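Local coordinates for protein HTH-type transcriptional regulator PrpR (PDB 6D2S) that regulates transcription of the genes for short-chain fatty acid catabolism through the glyoxylate and methylcitrate cycles in Mycobacterium tuberculosis, at residues Ala44-Met47 with Arg48-Gly52; Val98-Ser101 with Asp102-Ser105; Ala144-Gln147 with Leu148-Asp151. All blocks are in the same frame, centred on the assembly; numbering follows the deposited sequence.

Interaction 1 (Ala44-Met47 with Arg48-Gly52); sequences AELM and RDRFG
Met47 and Phe51, one turn apart near the C-terminal end of helix 39-51, illustrate a Met-aromatic contact between positions i and i+4. The thioether comes in obliquely: SD of Met47 lies 5.2 Å from the centroid of the Phe51 ring, 57° off the ring normal, and its closest ring atom is CD1 of Phe51 at 4.2 Å. Met47 carries CG beside its backbone N and bends at chi2 (-72°), which brings SD to the ring. Met47 is buried and packs on Ile91, Gln94 and Leu95 of helix 84-99 and on Val55 of strand 54-58; Phe51 shares Leu95, all within the IrrE N-terminal-like part of the protein. Leu46 runs alongside Arg50 in the same direction, CD1 of Leu46 resting 4.1 Å from CB of Arg50, and Arg50 lays its CG over one face of the Phe51 ring, toward the rim. Arg48 N donates to Ala44 O, and CB of Arg48 lies 3.6 Å from that oxygen. Elsewhere on the turn the exposed Glu45 and Asp49 probably repel one another mildly, OE1 of Glu45 being 4.0 Å from OD2 of Asp49. Near the helix end, Phe51 N donates to Met47 O at 3.1 Å from above the carbonyl plane.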
ATOM      1  N   ALA A  44     -13.738 -13.777  -0.939  1.00 15.08           N
ATOM      2  CA  ALA A  44     -15.189 -13.847  -1.115  1.00 15.49           C
ATOM      3  C   ALA A  44     -15.789 -14.963  -0.264  1.00 21.74           C
ATOM      4  O   ALA A  44     -16.872 -14.807   0.314  1.00 21.22           O
ATOM      5  CB  ALA A  44     -15.536 -14.060  -2.594  1.00 16.60           C
ATOM      6  N   GLU A  45     -15.097 -16.102  -0.187  1.00 18.66           N
ATOM      7  CA  GLU A  45     -15.542 -17.199   0.668  1.00 21.47           C
ATOM      8  C   GLU A  45     -15.511 -16.799   2.138  1.00 20.63           C
ATOM      9  O   GLU A  45     -16.464 -17.064   2.881  1.00 20.38           O
ATOM     10  CB  GLU A  45     -14.670 -18.436   0.425  1.00 25.48           C
ATOM     11  CG  GLU A  45     -15.123 -19.679   1.168  1.00 42.14           C
ATOM     12  CD  GLU A  45     -14.244 -20.885   0.879  1.00 56.18           C
ATOM     13  OE1 GLU A  45     -13.620 -21.416   1.824  1.00 61.64           O
ATOM     14  OE2 GLU A  45     -14.172 -21.297  -0.298  1.00 60.81           O
ATOM     15  N   LEU A  46     -14.411 -16.178   2.583  1.00 18.95           N
ATOM     16  CA  LEU A  46     -14.332 -15.715   3.968  1.00 20.39           C
ATOM     17  C   LEU A  46     -15.462 -14.736   4.285  1.00 18.26           C
ATOM     18  O   LEU A  46     -16.114 -14.838   5.333  1.00 18.34           O
ATOM     19  CB  LEU A  46     -12.964 -15.070   4.225  1.00 21.36           C
ATOM     20  CG  LEU A  46     -12.666 -14.465   5.595  1.00 25.18           C
ATOM     21  CD1 LEU A  46     -12.860 -15.500   6.681  1.00 27.41           C
ATOM     22  CD2 LEU A  46     -11.236 -13.910   5.632  1.00 27.55           C
ATOM     23  N   MET A  47     -15.715 -13.784   3.383  1.00 16.42           N
ATOM     24  CA  MET A  47     -16.761 -12.794   3.644  1.00 17.12           C
ATOM     25  C   MET A  47     -18.119 -13.457   3.816  1.00 16.27           C
ATOM     26  O   MET A  47     -18.899 -13.074   4.698  1.00 18.46           O
ATOM     27  CB  MET A  47     -16.807 -11.764   2.512  1.00 16.34           C
ATOM     28  CG  MET A  47     -15.605 -10.831   2.526  1.00 16.91           C
ATOM     29  SD  MET A  47     -15.721  -9.680   3.912  1.00 22.49           S
ATOM     30  CE  MET A  47     -16.412  -8.243   3.093  1.00 27.02           C
ATOM     31  N   ARG A  48     -18.420 -14.454   2.978  1.00 17.03           N
ATOM     32  CA  ARG A  48     -19.670 -15.200   3.099  1.00 18.30           C
ATOM     33  C   ARG A  48     -19.715 -15.994   4.401  1.00 21.85           C
ATOM     34  O   ARG A  48     -20.708 -15.952   5.140  1.00 21.55           O
ATOM     35  CB  ARG A  48     -19.802 -16.137   1.891  1.00 21.42           C
ATOM     36  CG  ARG A  48     -21.133 -16.793   1.690  1.00 37.02           C
ATOM     37  CD  ARG A  48     -21.143 -17.505   0.331  1.00 39.36           C
ATOM     38  NE  ARG A  48     -22.354 -18.293   0.151  1.00 43.83           N
ATOM     39  CZ  ARG A  48     -22.484 -19.550   0.552  1.00 43.40           C
ATOM     40  NH1 ARG A  48     -21.466 -20.159   1.151  1.00 44.09           N
ATOM     41  NH2 ARG A  48     -23.629 -20.191   0.358  1.00 46.22           N
ATOM     42  N   ASP A  49     -18.642 -16.732   4.692  1.00 21.77           N
ATOM     43  CA  ASP A  49     -18.632 -17.653   5.827  1.00 27.31           C
ATOM     44  C   ASP A  49     -18.686 -16.911   7.155  1.00 29.23           C
ATOM     45  O   ASP A  49     -19.395 -17.327   8.078  1.00 29.86           O
ATOM     46  CB  ASP A  49     -17.373 -18.518   5.775  1.00 28.29           C
ATOM     47  CG  ASP A  49     -17.454 -19.621   4.735  1.00 41.22           C
ATOM     48  OD1 ASP A  49     -18.543 -19.831   4.159  1.00 38.97           O
ATOM     49  OD2 ASP A  49     -16.414 -20.276   4.494  1.00 51.27           O
ATOM     50  N   ARG A  50     -17.932 -15.823   7.275  1.00 23.21           N
ATOM     51  CA  ARG A  50     -17.751 -15.143   8.549  1.00 26.88           C
ATOM     52  C   ARG A  50     -18.766 -14.034   8.786  1.00 32.64           C
ATOM     53  O   ARG A  50     -19.172 -13.818   9.933  1.00 29.86           O
ATOM     54  CB  ARG A  50     -16.333 -14.571   8.618  1.00 30.44           C
ATOM     55  CG  ARG A  50     -15.928 -13.997   9.961  1.00 39.83           C
ATOM     56  CD  ARG A  50     -14.562 -13.337   9.856  1.00 50.69           C
ATOM     57  NE  ARG A  50     -14.055 -12.881  11.145  1.00 54.95           N
ATOM     58  CZ  ARG A  50     -13.086 -13.488  11.820  1.00 59.71           C
ATOM     59  NH1 ARG A  50     -12.512 -14.577  11.325  1.00 57.97           N
ATOM     60  NH2 ARG A  50     -12.686 -12.999  12.986  1.00 62.77           N
ATOM     61  N   PHE A  51     -19.198 -13.327   7.733  1.00 26.83           N
ATOM     62  CA  PHE A  51     -20.108 -12.196   7.887  1.00 23.56           C
ATOM     63  C   PHE A  51     -21.412 -12.334   7.132  1.00 29.48           C
ATOM     64  O   PHE A  51     -22.301 -11.493   7.314  1.00 35.79           O
ATOM     65  CB  PHE A  51     -19.424 -10.896   7.443  1.00 30.30           C
ATOM     66  CG  PHE A  51     -18.180 -10.604   8.193  1.00 28.71           C
ATOM     67  CD1 PHE A  51     -16.944 -10.944   7.672  1.00 24.91           C
ATOM     68  CD2 PHE A  51     -18.241 -10.026   9.447  1.00 34.84           C
ATOM     69  CE1 PHE A  51     -15.795 -10.696   8.381  1.00 30.94           C
ATOM     70  CE2 PHE A  51     -17.094  -9.774  10.159  1.00 32.83           C
ATOM     71  CZ  PHE A  51     -15.869 -10.111   9.632  1.00 28.27           C
ATOM     72  N   GLY A  52     -21.579 -13.374   6.327  1.00 24.73           N
ATOM     73  CA  GLY A  52     -22.771 -13.439   5.520  1.00 23.78           C
ATOM     74  C   GLY A  52     -22.821 -12.386   4.440  1.00 24.67           C
ATOM     75  O   GLY A  52     -23.898 -12.104   3.919  1.00 26.55           O
TER

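Interaction 2 (Val98-Ser101 with Asp102-Ser105)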
ATOM      1  N   VAL A  98     -16.125  -3.669   8.085  1.00 22.95           N
ATOM      2  CA  VAL A  98     -17.249  -4.354   8.730  1.00 22.48           C
ATOM      3  C   VAL A  98     -16.812  -5.238   9.893  1.00 23.24           C
ATOM      4  O   VAL A  98     -17.575  -5.438  10.845  1.00 27.20           O
ATOM      5  CB  VAL A  98     -18.071  -5.190   7.721  1.00 29.05           C
ATOM      6  CG1 VAL A  98     -18.577  -4.322   6.567  1.00 23.18           C
ATOM      7  CG2 VAL A  98     -17.289  -6.405   7.231  1.00 29.50           C
ATOM      8  N   GLY A  99     -15.605  -5.786   9.830  1.00 20.37           N
ATOM      9  CA  GLY A  99     -15.164  -6.746  10.828  1.00 19.41           C
ATOM     10  C   GLY A  99     -14.070  -6.267  11.756  1.00 23.23           C
ATOM     11  O   GLY A  99     -13.770  -6.923  12.756  1.00 26.27           O
ATOM     12  N   GLN A 100     -13.447  -5.131  11.431  1.00 17.61           N
ATOM     13  CA  GLN A 100     -12.445  -4.522  12.298  1.00 16.63           C
ATOM     14  C   GLN A 100     -12.837  -3.098  12.672  1.00 16.23           C
ATOM     15  O   GLN A 100     -11.971  -2.290  13.001  1.00 16.34           O
ATOM     16  CB  GLN A 100     -11.066  -4.521  11.633  1.00 20.63           C
ATOM     17  CG  GLN A 100     -10.597  -5.880  11.149  1.00 20.55           C
ATOM     18  CD  GLN A 100     -10.080  -6.754  12.268  1.00 26.55           C
ATOM     19  OE1 GLN A 100      -9.582  -6.261  13.278  1.00 29.70           O
ATOM     20  NE2 GLN A 100     -10.195  -8.061  12.094  1.00 30.17           N
ATOM     21  N   SER A 101     -14.135  -2.788  12.619  1.00 16.33           N
ATOM     22  CA  SER A 101     -14.603  -1.422  12.838  1.00 20.50           C
ATOM     23  C   SER A 101     -14.261  -0.924  14.241  1.00 21.32           C
ATOM     24  O   SER A 101     -13.804   0.214  14.412  1.00 17.65           O
ATOM     25  CB  SER A 101     -16.114  -1.363  12.597  1.00 25.70           C
ATOM     26  OG  SER A 101     -16.570  -0.029  12.556  1.00 29.17           O
ATOM     27  N   ASP A 102     -14.507  -1.749  15.265  1.00 20.69           N
ATOM     28  CA  ASP A 102     -14.204  -1.337  16.634  1.00 22.76           C
ATOM     29  C   ASP A 102     -12.706  -1.147  16.832  1.00 23.41           C
ATOM     30  O   ASP A 102     -12.273  -0.199  17.500  1.00 18.67           O
ATOM     31  CB  ASP A 102     -14.731  -2.365  17.635  1.00 28.64           C
ATOM     32  CG  ASP A 102     -16.240  -2.311  17.810  1.00 37.46           C
ATOM     33  OD1 ASP A 102     -16.908  -1.441  17.209  1.00 37.22           O
ATOM     34  OD2 ASP A 102     -16.759  -3.154  18.572  1.00 43.82           O
ATOM     35  N   LEU A 103     -11.899  -2.049  16.268  1.00 18.97           N
ATOM     36  CA  LEU A 103     -10.451  -1.912  16.367  1.00 16.41           C
ATOM     37  C   LEU A 103      -9.977  -0.635  15.677  1.00 16.39           C
ATOM     38  O   LEU A 103      -9.170   0.122  16.229  1.00 17.59           O
ATOM     39  CB  LEU A 103      -9.763  -3.142  15.761  1.00 15.30           C
ATOM     40  CG  LEU A 103      -8.230  -3.104  15.758  1.00 18.47           C
ATOM     41  CD1 LEU A 103      -7.673  -2.805  17.151  1.00 19.18           C
ATOM     42  CD2 LEU A 103      -7.631  -4.411  15.217  1.00 19.71           C
ATOM     43  N   ILE A 104     -10.458  -0.385  14.459  1.00 14.75           N
ATOM     44  CA  ILE A 104     -10.082   0.848  13.767  1.00 16.15           C
ATOM     45  C   ILE A 104     -10.475   2.070  14.597  1.00 15.88           C
ATOM     46  O   ILE A 104      -9.678   3.005  14.775  1.00 14.81           O
ATOM     47  CB  ILE A 104     -10.701   0.876  12.357  1.00 14.95           C
ATOM     48  CG1 ILE A 104      -9.964  -0.120  11.454  1.00 12.22           C
ATOM     49  CG2 ILE A 104     -10.637   2.278  11.757  1.00 16.90           C
ATOM     50  CD1 ILE A 104     -10.617  -0.292  10.076  1.00 17.28           C
ATOM     51  N   SER A 105     -11.699   2.077  15.132  1.00 16.22           N
ATOM     52  CA  SER A 105     -12.129   3.196  15.970  1.00 17.04           C
ATOM     53  C   SER A 105     -11.202   3.390  17.160  1.00 18.35           C
ATOM     54  O   SER A 105     -10.869   4.527  17.520  1.00 18.06           O
ATOM     55  CB  SER A 105     -13.567   2.987  16.449  1.00 18.97           C
ATOM     56  OG  SER A 105     -14.453   3.094  15.353  1.00 27.52           O
TER
HETATM   57  O   HOH W   1     -17.355   0.300  15.189  1.00 42.44           O
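The flat amide of Gln100 lies alongside the Leu103 side chain, both pointing the same way, and OE1 of Gln100 comes 3.3 Å from the methyl carbon CD2 of Leu103. Gln100 is the N-cap of helix 101-109, standing at the break that follows helix 84-99. A bend at chi2 (-78°) turns its amide toward this leucine, in a setting where Gln100 also touches Ala24 and Met28 of helix 19-31 and Phe130 of helix 116-135. As N-cap, Gln100 supplies its carbonyl to the first turn: Ile104 N meets Gln100 O at 2.8 Å, almost straight, with an N-H...O angle of 170°. The side chain of Ile104 closes over the same oxygen, its CG1 lying 3.3 Å from Gln100 O, while Leu126 of helix 116-135 packs against the isoleucine. The carboxylate of Asp102 is linked to Ser101 through water 1, which donates to OD1 of Asp102 and also hydrogen-bonds OG of Ser101. Ser105 grips the Ser101 carbonyl twice. Ser105 N lies 2.9 Å from Ser101 O on one face of the carbonyl plane, and from the opposite face the hydroxyl OG of Ser105 donates to Ser101 O at 3.1 Å.

Interaction 3 (Ala144-Gln147 with Leu148-Asp151); sequences AAEQ and LRYD
Helix 138-147 ends here as the chain turns back on itself, Tyr150 N donating to Ala145 O at 2.8 Å and Arg149 N to Glu146 O at 3.2 Å, the first in the carbonyl plane and the second from well above it. The turn brings the Tyr150 ring back beside Ala145 and Glu146. CB of Ala145 sits over one face of the Tyr150 ring, 4.1 Å from its centroid and 14° off the normal, a CH-pi contact. At the ring's edge, in its plane, the hydroxyl OH of Tyr150 donates to OE2 of Glu146 at 2.8 Å. The carboxylate stands almost perpendicular to the ring, at 88°, and the hydroxyl meets OE2 from above the carboxylate plane. Glu146 reaches this place by curling back at chi2 (-75°) to run beside the tyrosine.

The ending is a Schellman motif with Arg149, at positive phi, as its C-prime residue, and it overlaps a type I' turn from Leu148 to Asp151. The other oxygen of Glu146 is occupied as well: OE1 forms a salt bridge with Lys274, and water 2 lies 2.9 Å from OE1 of Glu146. That water accepts from NH1 of Arg149, in the guanidinium plane, at 2.7 Å, and so bridges two opposite charges that stand too far apart for a salt bridge. The arginine chain, bent at chi2, passes its CD 3.5 Å from Glu146 O. Tyr150 is buried against Leu170 of helix 163-170 and Leu275, and its OH also hydrogen-bonds Ile181 N, so the phenol couples the helix end to a later part of the chain. Leu148, whose N donates to Ala144 O, sets its CB 3.3 Å from that same oxygen.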
ATOM      1  N   ALA A 144       9.729 -12.766   1.478  1.00 14.32           N
ATOM      2  CA  ALA A 144       9.808 -12.698   0.022  1.00 16.51           C
ATOM      3  C   ALA A 144      10.623 -11.497  -0.429  1.00 15.10           C
ATOM      4  O   ALA A 144      11.394 -11.588  -1.394  1.00 15.39           O
ATOM      5  CB  ALA A 144       8.400 -12.636  -0.583  1.00 15.76           C
ATOM      6  N   ALA A 145      10.459 -10.357   0.245  1.00 11.86           N
ATOM      7  CA  ALA A 145      11.250  -9.188  -0.117  1.00 11.79           C
ATOM      8  C   ALA A 145      12.738  -9.461   0.065  1.00 19.48           C
ATOM      9  O   ALA A 145      13.560  -9.095  -0.788  1.00 18.34           O
ATOM     10  CB  ALA A 145      10.808  -7.977   0.708  1.00 14.15           C
ATOM     11  N   GLU A 146      13.114 -10.125   1.157  1.00 16.15           N
ATOM     12  CA  GLU A 146      14.535 -10.407   1.327  1.00 16.38           C
ATOM     13  C   GLU A 146      15.033 -11.372   0.260  1.00 19.10           C
ATOM     14  O   GLU A 146      16.111 -11.168  -0.311  1.00 20.93           O
ATOM     15  CB  GLU A 146      14.817 -10.934   2.737  1.00 19.47           C
ATOM     16  CG  GLU A 146      14.580  -9.894   3.843  1.00 25.01           C
ATOM     17  CD  GLU A 146      15.670  -8.809   3.946  1.00 40.81           C
ATOM     18  OE1 GLU A 146      16.814  -9.035   3.479  1.00 43.73           O
ATOM     19  OE2 GLU A 146      15.379  -7.722   4.508  1.00 37.63           O
ATOM     20  N   GLN A 147      14.261 -12.416  -0.048  1.00 15.88           N
ATOM     21  CA  GLN A 147      14.747 -13.422  -0.990  1.00 20.07           C
ATOM     22  C   GLN A 147      14.703 -12.952  -2.437  1.00 17.67           C
ATOM     23  O   GLN A 147      15.442 -13.487  -3.272  1.00 21.17           O
ATOM     24  CB  GLN A 147      13.939 -14.709  -0.837  1.00 26.18           C
ATOM     25  CG  GLN A 147      14.112 -15.337   0.538  1.00 33.53           C
ATOM     26  CD  GLN A 147      13.290 -16.587   0.707  1.00 45.21           C
ATOM     27  OE1 GLN A 147      12.582 -17.003  -0.211  1.00 45.35           O
ATOM     28  NE2 GLN A 147      13.376 -17.198   1.887  1.00 54.17           N
ATOM     29  N   LEU A 148      13.859 -11.972  -2.754  1.00 15.54           N
ATOM     30  CA  LEU A 148      13.836 -11.363  -4.075  1.00 15.65           C
ATOM     31  C   LEU A 148      14.619 -10.062  -4.122  1.00 16.78           C
ATOM     32  O   LEU A 148      14.520  -9.326  -5.112  1.00 15.71           O
ATOM     33  CB  LEU A 148      12.392 -11.116  -4.512  1.00 14.28           C
ATOM     34  CG  LEU A 148      11.621 -12.388  -4.883  1.00 14.68           C
ATOM     35  CD1 LEU A 148      10.146 -12.054  -5.149  1.00 15.65           C
ATOM     36  CD2 LEU A 148      12.245 -13.083  -6.082  1.00 22.07           C
ATOM     37  N   ARG A 149      15.374  -9.756  -3.064  1.00 14.71           N
ATOM     38  CA  ARG A 149      16.200  -8.553  -3.006  1.00 14.73           C
ATOM     39  C   ARG A 149      15.381  -7.314  -3.354  1.00 15.20           C
ATOM     40  O   ARG A 149      15.820  -6.432  -4.099  1.00 14.72           O
ATOM     41  CB  ARG A 149      17.429  -8.689  -3.915  1.00 15.77           C
ATOM     42  CG  ARG A 149      18.347  -9.856  -3.547  1.00 21.08           C
ATOM     43  CD  ARG A 149      18.750  -9.765  -2.082  1.00 27.32           C
ATOM     44  NE  ARG A 149      19.874 -10.633  -1.744  1.00 27.83           N
ATOM     45  CZ  ARG A 149      20.268 -10.884  -0.499  1.00 33.77           C
ATOM     46  NH1 ARG A 149      19.609 -10.344   0.523  1.00 35.51           N
ATOM     47  NH2 ARG A 149      21.310 -11.669  -0.270  1.00 30.36           N
ATOM     48  N   TYR A 150      14.167  -7.257  -2.811  1.00 13.20           N
ATOM     49  CA  TYR A 150      13.315  -6.072  -2.898  1.00 12.57           C
ATOM     50  C   TYR A 150      12.971  -5.710  -4.340  1.00 15.59           C
ATOM     51  O   TYR A 150      12.676  -4.556  -4.644  1.00 13.45           O
ATOM     52  CB  TYR A 150      13.959  -4.881  -2.172  1.00 12.47           C
ATOM     53  CG  TYR A 150      13.921  -5.060  -0.667  1.00 14.96           C
ATOM     54  CD1 TYR A 150      14.865  -5.842  -0.021  1.00 18.89           C
ATOM     55  CD2 TYR A 150      12.921  -4.467   0.102  1.00 13.45           C
ATOM     56  CE1 TYR A 150      14.830  -6.026   1.350  1.00 18.57           C
ATOM     57  CE2 TYR A 150      12.885  -4.639   1.481  1.00 13.50           C
ATOM     58  CZ  TYR A 150      13.839  -5.425   2.095  1.00 17.65           C
ATOM     59  OH  TYR A 150      13.805  -5.599   3.460  1.00 16.30           O
ATOM     60  N   ASP A 151      12.963  -6.695  -5.235  1.00 14.25           N
ATOM     61  CA  ASP A 151      12.521  -6.466  -6.608  1.00 15.63           C
ATOM     62  C   ASP A 151      11.012  -6.235  -6.618  1.00 14.63           C
ATOM     63  O   ASP A 151      10.234  -7.180  -6.451  1.00 13.14           O
ATOM     64  CB  ASP A 151      12.894  -7.653  -7.498  1.00 16.24           C
ATOM     65  CG  ASP A 151      12.674  -7.360  -8.971  1.00 15.12           C
ATOM     66  OD1 ASP A 151      13.598  -7.625  -9.769  1.00 16.33           O
ATOM     67  OD2 ASP A 151      11.584  -6.831  -9.313  1.00 16.17           O
TER
HETATM   68  O   HOH W   2      17.623  -8.541   0.782  1.00 23.22           O

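How the interactions relate
From the N terminus the three contacts come in series: each is local to one continuous stretch, none closes a long loop, and none nests in or crosses another. Interaction 1 lies near the end of helix 39-51, before strand 54-58. Interaction 2 marks the break between helices 84-99 and 101-109. The two touch where CZ of Phe51 packs 3.6 Å from CA of Gly99, so one helix end meets another. Interaction 3, at the end of helix 138-147 and in the loop leading to helix 152-159, lies on the opposite side of the chain's centre from interaction 2, with nearest atoms about 23 Å apart, and it faces the C-terminal part through Lys274 and Val276.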